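Local atomic coordinates of BH2621 protein (Bacillus halodurans, PDB entry 2QML), a protein that is of unknown function but belongs to the GNAT acetyltransferase superfamily and probably transfers an acyl group to an amine in siderophore biosynthesis. Residues E12-H16 with V17-K21; R25-T28 with M29-D33; G113-E116 with Y117-Q120; M154-V157 with F158-G162. All coordinates share one frame; numbering follows the deposited sequence. Where two conformers were deposited one is given.

Contact 1 of 4, residues E12-H16 with V17-K21; sequences EVFDH and VVNKK
Asp15 and Lys20 face each other as an antiparallel hydrogen-bonded pair, and around them the contact is at its tightest. Asp15 N reaches Lys20 O at 2.8 Å in an almost straight bond (175° at the hydrogen), while Lys20 N returns a longer one of 3.1 Å to Asp15 O. The aspartate also bends over the turn. With CG pointing away from its own amide nitrogen (chi1 -173°), its OD1 takes Val18 N at 3.1 Å and, more weakly, Val17 N; OD2 turns away to Lys194 and Trp193. One carboxylate thus ties the turn to the C-terminal helix and is buried in doing so.

The more exposed side chains around this pair are held more loosely, with no hydrogen bond between them. Asn19 OD1 lies at the edge of the Phe14 ring, 3.3 Å from CZ, with amide and ring planes nearly perpendicular (88°). Val17 CG2 sits over one face of the His16 ring. Glu12 OE2 presses on Lys21 CD at 3.0 Å, yet stays 4.2 Å from Lys21 NZ, beyond a salt bridge. Asn19, with positive phi, and Lys20 both oppose Asp15, which makes this the G1 beta bulge of a tight beta hairpin.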
loop_
_atom_site.group_PDB
_atom_site.type_symbol
_atom_site.label_atom_id
_atom_site.label_comp_id
_atom_site.label_asym_id
_atom_site.label_seq_id
_atom_site.Cartn_x
_atom_site.Cartn_y
_atom_site.Cartn_z
ATOM N N GLU A 12 -12.803 -0.918 -9.160
ATOM C CA GLU A 12 -13.679 0.055 -8.534
ATOM C C GLU A 12 -14.710 -0.687 -7.683
ATOM O O GLU A 12 -15.398 -1.607 -8.153
ATOM C CB GLU A 12 -14.338 0.980 -9.541
ATOM C CG GLU A 12 -15.374 1.901 -8.870
ATOM C CD GLU A 12 -16.090 2.819 -9.802
ATOM O OE1 GLU A 12 -15.738 2.888 -11.005
ATOM O OE2 GLU A 12 -17.096 3.424 -9.326
ATOM N N VAL A 13 -14.835 -0.279 -6.424
ATOM C CA VAL A 13 -15.806 -0.891 -5.511
ATOM C C VAL A 13 -16.549 0.181 -4.746
ATOM O O VAL A 13 -16.086 1.315 -4.587
ATOM C CB VAL A 13 -15.155 -1.877 -4.512
ATOM C CG1 VAL A 13 -14.452 -3.020 -5.285
ATOM C CG2 VAL A 13 -14.176 -1.146 -3.514
ATOM N N PHE A 14 -17.737 -0.174 -4.290
ATOM C CA PHE A 14 -18.466 0.658 -3.362
ATOM C C PHE A 14 -18.109 0.180 -1.966
ATOM O O PHE A 14 -17.946 -1.021 -1.741
ATOM C CB PHE A 14 -19.961 0.540 -3.548
ATOM C CG PHE A 14 -20.730 1.522 -2.731
ATOM C CD1 PHE A 14 -20.714 2.855 -3.055
ATOM C CD2 PHE A 14 -21.487 1.109 -1.656
ATOM C CE1 PHE A 14 -21.420 3.752 -2.321
ATOM C CE2 PHE A 14 -22.236 2.008 -0.913
ATOM C CZ PHE A 14 -22.193 3.338 -1.244
ATOM N N ASP A 15 -17.916 1.107 -1.042
ATOM C CA ASP A 15 -17.778 0.718 0.371
ATOM C C ASP A 15 -18.935 1.317 1.157
ATOM O O ASP A 15 -19.037 2.530 1.323
ATOM C CB ASP A 15 -16.450 1.118 0.965
ATOM C CG ASP A 15 -16.294 0.564 2.351
ATOM O OD1 ASP A 15 -16.805 1.180 3.299
ATOM O OD2 ASP A 15 -15.746 -0.538 2.486
ATOM N N HIS A 16 -19.810 0.446 1.632
ATOM C CA HIS A 16 -21.039 0.872 2.274
ATOM C C HIS A 16 -20.765 1.397 3.687
ATOM O O HIS A 16 -21.582 2.128 4.196
ATOM C CB HIS A 16 -22.109 -0.243 2.290
ATOM C CG HIS A 16 -21.899 -1.291 3.343
ATOM N ND1 HIS A 16 -22.439 -1.184 4.602
ATOM C CD2 HIS A 16 -21.192 -2.451 3.338
ATOM C CE1 HIS A 16 -22.067 -2.222 5.328
ATOM N NE2 HIS A 16 -21.329 -3.018 4.580
ATOM N N VAL A 17 -19.639 1.051 4.293
ATOM C CA VAL A 17 -19.311 1.516 5.630
ATOM C C VAL A 17 -19.028 3.032 5.640
ATOM O O VAL A 17 -19.583 3.740 6.505
ATOM C CB VAL A 17 -18.157 0.693 6.265
ATOM C CG1 VAL A 17 -17.820 1.249 7.649
ATOM C CG2 VAL A 17 -18.549 -0.776 6.341
ATOM N N VAL A 18 -18.191 3.518 4.731
ATOM C CA VAL A 18 -17.898 4.943 4.609
ATOM C C VAL A 18 -18.800 5.631 3.561
ATOM O O VAL A 18 -18.769 6.859 3.411
ATOM C CB VAL A 18 -16.401 5.207 4.312
ATOM C CG1 VAL A 18 -15.528 4.699 5.492
ATOM C CG2 VAL A 18 -15.927 4.613 2.988
ATOM N N ASN A 19 -19.598 4.827 2.863
ATOM C CA ASN A 19 -20.515 5.273 1.820
ATOM C C ASN A 19 -19.767 6.060 0.717
ATOM O O ASN A 19 -20.076 7.218 0.411
ATOM C CB ASN A 19 -21.636 6.099 2.459
ATOM C CG ASN A 19 -22.829 6.206 1.602
ATOM O OD1 ASN A 19 -23.380 5.188 1.162
ATOM N ND2 ASN A 19 -23.301 7.439 1.407
ATOM N N LYS A 20 -18.742 5.436 0.171
ATOM C CA LYS A 20 -17.931 6.026 -0.860
ATOM C C LYS A 20 -17.615 5.018 -1.952
ATOM O O LYS A 20 -17.607 3.805 -1.727
ATOM C CB LYS A 20 -16.578 6.448 -0.312
ATOM C CG LYS A 20 -16.548 7.386 0.847
ATOM C CD LYS A 20 -17.047 8.732 0.491
ATOM C CE LYS A 20 -16.967 9.589 1.730
ATOM N NZ LYS A 20 -17.592 10.863 1.417
ATOM N N LYS A 21 -17.341 5.551 -3.142
ATOM C CA LYS A 21 -16.826 4.804 -4.280
ATOM C C LYS A 21 -15.309 4.822 -4.154
ATOM O O LYS A 21 -14.726 5.901 -4.038
ATOM C CB LYS A 21 -17.291 5.493 -5.568
ATOM C CG LYS A 21 -16.633 5.138 -6.841
ATOM C CD LYS A 21 -17.071 6.137 -7.974
ATOM C CE LYS A 21 -18.569 6.447 -7.922
ATOM N NZ LYS A 21 -19.046 7.188 -9.174
#

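Contact 2 of 4, residues R25-T28 with M29-D33; sequences RHVT and MDDVD
Arg25 and Asp31 meet through a two-pronged salt bridge that spans the turn between a strand and a helix, an example of how one carboxylate can organise a strand-to-helix connection. Asp31 is the side chain to follow. Its CB packs 3.3 Å from Thr28 O, the same carbonyl that accepts the backbone bond from Asp31 N. Chi1 of -60° sets CG beside the backbone N, and from there the carboxylate is carried back over the start of the turn. OD1 receives Arg25 NH2 at 2.8 Å, from above the carboxylate plane. OD2 takes two donors: Arg25 NH1 at 2.9 Å, on the syn side, and Thr28 N, also at 2.9 Å but from well above the plane. The CG1 methyl of Val27 lies against OD2 as well, at 3.6 Å.

The guanidinium comes end-on, using NH1 and NH2, and its plane is turned 38° from the carboxylate. NH1 has a second acceptor, His26 O, at 3.1 Å, which helps to fix the rotation of the group. Thr28 adds a side-chain bond: its OG1 accepts Asp30 N at 3.2 Å. Thr28 thus meets two successive residues of the 3-10 turn, Asp30 N through OG1 and Asp31 OD2 through its own N.

Strand 20-26 is thereby joined to the 3-10 turn that leads into helix 32-38. Arg25 and Val27 touch strand 70-77 and also helix 32-38, Arg25 at Met34 and Val27 at Leu35, while Met29 and Val32 reach helix 54-65.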
loop_
_atom_site.group_PDB
_atom_site.type_symbol
_atom_site.label_atom_id
_atom_site.label_comp_id
_atom_site.label_asym_id
_atom_site.label_seq_id
_atom_site.Cartn_x
_atom_site.Cartn_y
_atom_site.Cartn_z
ATOM N N ARG A 25 -6.493 2.807 -10.058
ATOM C CA ARG A 25 -6.047 2.750 -11.426
ATOM C C ARG A 25 -4.545 2.715 -11.469
ATOM O O ARG A 25 -3.883 3.141 -10.541
ATOM C CB ARG A 25 -6.548 3.963 -12.220
ATOM C CG ARG A 25 -6.071 5.338 -11.750
ATOM C CD ARG A 25 -6.337 6.418 -12.744
ATOM N NE ARG A 25 -5.907 7.740 -12.293
ATOM C CZ ARG A 25 -4.662 8.186 -12.396
ATOM N NH1 ARG A 25 -3.722 7.401 -12.840
ATOM N NH2 ARG A 25 -4.348 9.403 -11.982
ATOM N N HIS A 26 -4.026 2.251 -12.587
ATOM C CA HIS A 26 -2.595 2.260 -12.828
ATOM C C HIS A 26 -2.105 3.685 -12.935
ATOM O O HIS A 26 -2.734 4.568 -13.536
ATOM C CB HIS A 26 -2.197 1.489 -14.091
ATOM C CG HIS A 26 -2.332 0.008 -13.965
ATOM N ND1 HIS A 26 -2.285 -0.828 -15.050
ATOM C CD2 HIS A 26 -2.669 -0.777 -12.910
ATOM C CE1 HIS A 26 -2.464 -2.078 -14.654
ATOM N NE2 HIS A 26 -2.688 -2.083 -13.356
ATOM N N VAL A 27 -0.974 3.920 -12.284
ATOM C CA VAL A 27 -0.279 5.165 -12.453
ATOM C C VAL A 27 0.265 5.270 -13.926
ATOM O O VAL A 27 0.628 4.265 -14.570
ATOM C CB VAL A 27 0.862 5.267 -11.431
ATOM C CG1 VAL A 27 1.852 6.389 -11.795
ATOM C CG2 VAL A 27 0.324 5.393 -9.973
ATOM N N THR A 28 0.331 6.494 -14.429
ATOM C CA THR A 28 0.937 6.815 -15.699
ATOM C C THR A 28 1.853 8.016 -15.521
ATOM O O THR A 28 1.821 8.674 -14.506
ATOM C CB THR A 28 -0.091 7.146 -16.836
ATOM O OG1 THR A 28 -0.629 8.454 -16.650
ATOM C CG2 THR A 28 -1.202 6.122 -16.843
HETATM N N MSE A 29 2.630 8.339 -16.546
HETATM C CA MSE A 29 3.526 9.507 -16.503
HETATM C C MSE A 29 2.779 10.824 -16.413
HETATM O O MSE A 29 3.368 11.827 -15.978
HETATM C CB MSE A 29 4.518 9.513 -17.680
HETATM C CG MSE A 29 5.581 8.417 -17.604
HETATM SE SE MSE A 29 6.709 8.560 -16.035
HETATM C CE MSE A 29 7.616 10.259 -16.437
ATOM N N ASP A 30 1.485 10.832 -16.753
ATOM C CA ASP A 30 0.669 12.029 -16.574
ATOM C C ASP A 30 0.440 12.358 -15.117
ATOM O O ASP A 30 -0.018 13.448 -14.804
ATOM C CB ASP A 30 -0.708 11.884 -17.229
ATOM C CG ASP A 30 -0.651 11.811 -18.758
ATOM O OD1 ASP A 30 0.328 12.321 -19.376
ATOM O OD2 ASP A 30 -1.636 11.240 -19.305
ATOM N N ASP A 31 0.733 11.428 -14.220
ATOM C CA ASP A 31 0.542 11.632 -12.801
ATOM C C ASP A 31 1.752 12.196 -12.107
ATOM O O ASP A 31 1.668 12.441 -10.914
ATOM C CB ASP A 31 0.232 10.305 -12.137
ATOM C CG ASP A 31 -1.016 9.660 -12.678
ATOM O OD1 ASP A 31 -1.951 10.396 -13.041
ATOM O OD2 ASP A 31 -1.028 8.413 -12.694
ATOM N N VAL A 32 2.807 12.492 -12.854
ATOM C CA VAL A 32 4.076 12.849 -12.221
ATOM C C VAL A 32 3.993 14.114 -11.387
ATOM O O VAL A 32 4.592 14.134 -10.303
ATOM C CB VAL A 32 5.257 12.899 -13.245
ATOM C CG1 VAL A 32 5.139 14.045 -14.201
ATOM C CG2 VAL A 32 6.607 12.953 -12.454
ATOM N N ASP A 33 3.322 15.158 -11.856
ATOM C CA ASP A 33 3.247 16.389 -11.069
ATOM C C ASP A 33 2.475 16.179 -9.752
ATOM O O ASP A 33 2.860 16.695 -8.694
ATOM C CB ASP A 33 2.633 17.530 -11.891
ATOM C CG ASP A 33 3.418 17.818 -13.169
ATOM O OD1 ASP A 33 4.612 18.073 -13.129
ATOM O OD2 ASP A 33 2.820 17.760 -14.240
#

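Contact 3 of 4, residues G113-E116 with Y117-Q120; sequences GPQE and YLGQ
Gln120 NE2 gives the shortest of the polar bonds here, 2.8 Å to Glu116 O, and spends its other N-H on Leu118 O at 2.9 Å. Both oxygens lie within 3° of the amide plane, so the two bonds fix the rotation of the group as well as its position. Each carbonyl is met from above its plane. The glutamine can do this because CG lies next to its own amide nitrogen (chi1 -67°) and the chain then runs out extended, over the bend at Gly119.

Two backbone bonds form the turn itself: Tyr117 N to Pro114 O and Leu118 N to Gln115 O, both 3.0 Å, the i to i+3 spacing of a short 3-10 segment. Round the Tyr117 ring, Pro114 CB sits at the edge, 4.1 Å from CD2, and Glu116 O lies over one face. Leu118 CB rests 3.4 Å from Gln115 O. Further out, Gln115 NE2 bonds Glu41, and the tyrosine packs on Val80 and Met82 of strand 80-89.

This glycine-containing loop between strand 106-112 and helix 123-135 corresponds to motif A of the GNAT fold, whose backbone in relatives generally binds the pyrophosphate of acyl-CoA. Its shape here comes largely from neutral groups: one side-chain amide takes up two chain carbonyls, Glu116 O at the end of the 3-10 turn and Leu118 O just beyond it, and no charged pair links the two segments.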
loop_
_atom_site.group_PDB
_atom_site.type_symbol
_atom_site.label_atom_id
_atom_site.label_comp_id
_atom_site.label_asym_id
_atom_site.label_seq_id
_atom_site.Cartn_x
_atom_site.Cartn_y
_atom_site.Cartn_z
ATOM N N GLY A 113 -1.769 11.093 0.133
ATOM C CA GLY A 113 -1.094 12.330 -0.299
ATOM C C GLY A 113 -1.672 13.615 0.278
ATOM O O GLY A 113 -1.066 14.236 1.142
ATOM N N PRO A 114 -2.854 14.017 -0.204
ATOM C CA PRO A 114 -3.448 15.280 0.271
ATOM C C PRO A 114 -3.847 15.236 1.731
ATOM O O PRO A 114 -4.474 14.274 2.219
ATOM C CB PRO A 114 -4.681 15.448 -0.633
ATOM C CG PRO A 114 -4.499 14.522 -1.709
ATOM C CD PRO A 114 -3.679 13.373 -1.231
ATOM N N GLN A 115 -3.445 16.284 2.448
ATOM C CA GLN A 115 -3.784 16.433 3.859
ATOM C C GLN A 115 -5.265 16.350 4.123
ATOM O O GLN A 115 -5.678 15.830 5.172
ATOM C CB GLN A 115 -3.285 17.763 4.381
ATOM C CG GLN A 115 -1.799 17.803 4.445
ATOM C CD GLN A 115 -1.316 19.132 4.946
ATOM O OE1 GLN A 115 -1.847 19.679 5.915
ATOM N NE2 GLN A 115 -0.331 19.681 4.268
ATOM N N GLU A 116 -6.078 16.827 3.158
ATOM C CA GLU A 116 -7.534 16.828 3.305
ATOM C C GLU A 116 -8.141 15.425 3.343
ATOM O O GLU A 116 -9.343 15.281 3.552
ATOM C CB GLU A 116 -8.253 17.709 2.242
ATOM C CG GLU A 116 -8.286 17.260 0.735
ATOM C CD GLU A 116 -7.121 17.801 -0.132
ATOM O OE1 GLU A 116 -6.068 18.215 0.409
ATOM O OE2 GLU A 116 -7.250 17.797 -1.362
ATOM N N TYR A 117 -7.328 14.394 3.099
ATOM C CA TYR A 117 -7.805 13.005 3.234
ATOM C C TYR A 117 -7.214 12.253 4.414
ATOM O O TYR A 117 -7.446 11.050 4.565
ATOM C CB TYR A 117 -7.588 12.254 1.896
ATOM C CG TYR A 117 -8.604 12.689 0.878
ATOM C CD1 TYR A 117 -9.876 12.113 0.848
ATOM C CD2 TYR A 117 -8.336 13.730 -0.015
ATOM C CE1 TYR A 117 -10.824 12.531 -0.071
ATOM C CE2 TYR A 117 -9.274 14.163 -0.923
ATOM C CZ TYR A 117 -10.527 13.578 -0.941
ATOM O OH TYR A 117 -11.468 14.014 -1.849
ATOM N N LEU A 118 -6.486 12.965 5.267
ATOM C CA LEU A 118 -5.957 12.373 6.490
ATOM C C LEU A 118 -6.937 12.564 7.647
ATOM O O LEU A 118 -7.768 13.479 7.655
ATOM C CB LEU A 118 -4.635 13.024 6.878
ATOM C CG LEU A 118 -3.459 12.945 5.906
ATOM C CD1 LEU A 118 -2.314 13.873 6.414
ATOM C CD2 LEU A 118 -3.032 11.488 5.714
ATOM N N GLY A 119 -6.788 11.714 8.650
ATOM C CA GLY A 119 -7.528 11.842 9.890
ATOM C C GLY A 119 -8.982 11.520 9.848
ATOM O O GLY A 119 -9.708 11.870 10.761
ATOM N N GLN A 120 -9.430 10.838 8.813
ATOM C CA GLN A 120 -10.831 10.521 8.650
ATOM C C GLN A 120 -11.158 9.032 8.575
ATOM O O GLN A 120 -12.284 8.680 8.299
ATOM C CB GLN A 120 -11.296 11.216 7.395
ATOM C CG GLN A 120 -11.263 12.733 7.588
ATOM C CD GLN A 120 -11.255 13.434 6.293
ATOM O OE1 GLN A 120 -12.283 13.529 5.629
ATOM N NE2 GLN A 120 -10.092 13.965 5.916
#

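Contact 4 of 4, residues M154-V157 with F158-G162; sequences MIHV and FKKCG
Chi1 of -79° at Met154 and -75° at Phe158 directs each CG away from the carbonyl carbon of its own residue, and two further bends in the selenomethionine swing its CE back over the aromatic ring one turn later. This is i to i+4 packing along helix 152-160, which ends in a Schellman motif. The CE methyl lies over one face of the Phe158 ring, 3.8 Å from the centroid and 18° off the normal, a CH-pi contact displaced toward CZ and CE2.

A second such contact runs along the outer flank. His156 stretches alongside Lys160 so that Lys160 CG sits over the imidazole, 4.0 Å from the centroid. Between the two flanks, Ile155 CG2 lies 3.8 Å from Lys159 CE as these chains run side by side. The backbone below is regular: Phe158 N to Met154 O is 2.8 Å, and Lys159 N and Lys160 N repeat the spacing.

Phe158 also meets the Phe163 ring edge to face, and it packs on Leu110 and Met179 of the sheet; a bound glycerol, probably from the crystallisation liquor, lies nearby. Val157 turns instead to Ile123 and Tyr124 of helix 123-135. At the end of the helix Cys161 leaves helical angles and Gly162, with positive phi, lets the chain leave the helix: Phe163 N reaches Phe158 O, and Gly162 N bonds Lys159 O at 3.0 Å.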
loop_
_atom_site.group_PDB
_atom_site.type_symbol
_atom_site.label_atom_id
_atom_site.label_comp_id
_atom_site.label_asym_id
_atom_site.label_seq_id
_atom_site.Cartn_x
_atom_site.Cartn_y
_atom_site.Cartn_z
HETATM N N MSE A 154 0.520 3.694 11.279
HETATM C CA MSE A 154 0.398 2.635 10.250
HETATM C C MSE A 154 0.552 1.227 10.787
HETATM O O MSE A 154 -0.129 0.317 10.342
HETATM C CB MSE A 154 1.354 2.819 9.053
HETATM C CG MSE A 154 0.885 3.829 8.077
HETATM SE SE MSE A 154 -0.957 3.578 7.403
HETATM C CE MSE A 154 -0.953 1.725 6.830
ATOM N N ILE A 155 1.422 1.073 11.765
ATOM C CA ILE A 155 1.541 -0.229 12.422
ATOM C C ILE A 155 0.171 -0.582 13.030
ATOM O O ILE A 155 -0.311 -1.716 12.905
ATOM C CB ILE A 155 2.666 -0.208 13.451
ATOM C CG1 ILE A 155 4.018 -0.079 12.729
ATOM C CG2 ILE A 155 2.610 -1.450 14.371
ATOM C CD1 ILE A 155 5.253 0.259 13.607
ATOM N N HIS A 156 -0.470 0.373 13.682
ATOM C CA HIS A 156 -1.820 0.138 14.232
ATOM C C HIS A 156 -2.851 -0.237 13.154
ATOM O O HIS A 156 -3.617 -1.190 13.321
ATOM C CB HIS A 156 -2.261 1.379 15.006
ATOM C CG HIS A 156 -3.679 1.318 15.481
ATOM N ND1 HIS A 156 -4.074 0.547 16.552
ATOM C CD2 HIS A 156 -4.810 1.860 14.969
ATOM C CE1 HIS A 156 -5.381 0.648 16.702
ATOM N NE2 HIS A 156 -5.851 1.449 15.769
ATOM N N VAL A 157 -2.879 0.522 12.073
ATOM C CA VAL A 157 -3.803 0.290 10.972
ATOM C C VAL A 157 -3.571 -1.145 10.426
ATOM O O VAL A 157 -4.515 -1.925 10.244
ATOM C CB VAL A 157 -3.612 1.349 9.845
ATOM C CG1 VAL A 157 -4.315 0.923 8.523
ATOM C CG2 VAL A 157 -4.079 2.744 10.251
ATOM N N PHE A 158 -2.311 -1.482 10.156
ATOM C CA PHE A 158 -1.971 -2.813 9.661
ATOM C C PHE A 158 -2.459 -3.880 10.643
ATOM O O PHE A 158 -3.098 -4.850 10.240
ATOM C CB PHE A 158 -0.476 -2.978 9.352
ATOM C CG PHE A 158 0.002 -2.318 8.081
ATOM C CD1 PHE A 158 -0.621 -2.594 6.879
ATOM C CD2 PHE A 158 1.114 -1.464 8.054
ATOM C CE1 PHE A 158 -0.153 -2.034 5.702
ATOM C CE2 PHE A 158 1.580 -0.908 6.883
ATOM C CZ PHE A 158 0.934 -1.159 5.713
ATOM N N LYS A 159 -2.201 -3.727 11.939
ATOM C CA LYS A 159 -2.694 -4.710 12.906
ATOM C C LYS A 159 -4.215 -4.865 12.839
ATOM O O LYS A 159 -4.732 -5.977 12.882
ATOM C CB LYS A 159 -2.291 -4.323 14.328
ATOM C CG LYS A 159 -0.839 -4.562 14.648
ATOM C CD LYS A 159 -0.524 -4.135 16.085
ATOM C CE LYS A 159 0.975 -4.220 16.349
ATOM N NZ LYS A 159 1.336 -3.621 17.663
ATOM N N LYS A 160 -4.935 -3.745 12.722
ATOM C CA LYS A 160 -6.392 -3.758 12.668
ATOM C C LYS A 160 -6.878 -4.494 11.439
ATOM O O LYS A 160 -7.978 -5.057 11.463
ATOM C CB LYS A 160 -6.930 -2.333 12.708
ATOM C CG LYS A 160 -6.953 -1.721 14.121
ATOM C CD LYS A 160 -8.355 -1.651 14.771
ATOM C CE LYS A 160 -9.252 -0.627 13.988
ATOM N NZ LYS A 160 -10.439 -0.049 14.702
ATOM N N CYS A 161 -6.083 -4.510 10.372
ATOM C CA CYS A 161 -6.420 -5.243 9.145
ATOM C C CYS A 161 -5.944 -6.688 9.095
ATOM O O CYS A 161 -6.105 -7.332 8.063
ATOM C CB CYS A 161 -5.917 -4.495 7.922
ATOM S SG CYS A 161 -6.719 -2.885 7.836
ATOM N N GLY A 162 -5.379 -7.204 10.185
ATOM C CA GLY A 162 -4.989 -8.605 10.241
ATOM C C GLY A 162 -3.494 -8.886 10.256
ATOM O O GLY A 162 -3.108 -10.024 10.471
#

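From the N terminus, contact 1 closes the hairpin between strands 11-15 and 20-26, and contact 2 follows where strand 20-26 gives way to helix 32-38; their centres are 23 Å apart, at two ends of one strand. Contact 3 shapes the loop between strand 106-112 and helix 123-135. Contact 4 ends helix 152-160 just before strand 164-170, which lies at the other edge of the sheet from strand 11-15. All four are short local closures in series, so none nests within or crosses another. Helix 123-135 is met by residues of contacts 1 and 4. Contacts 2 and 4 lie on opposite sides of the chain's centre.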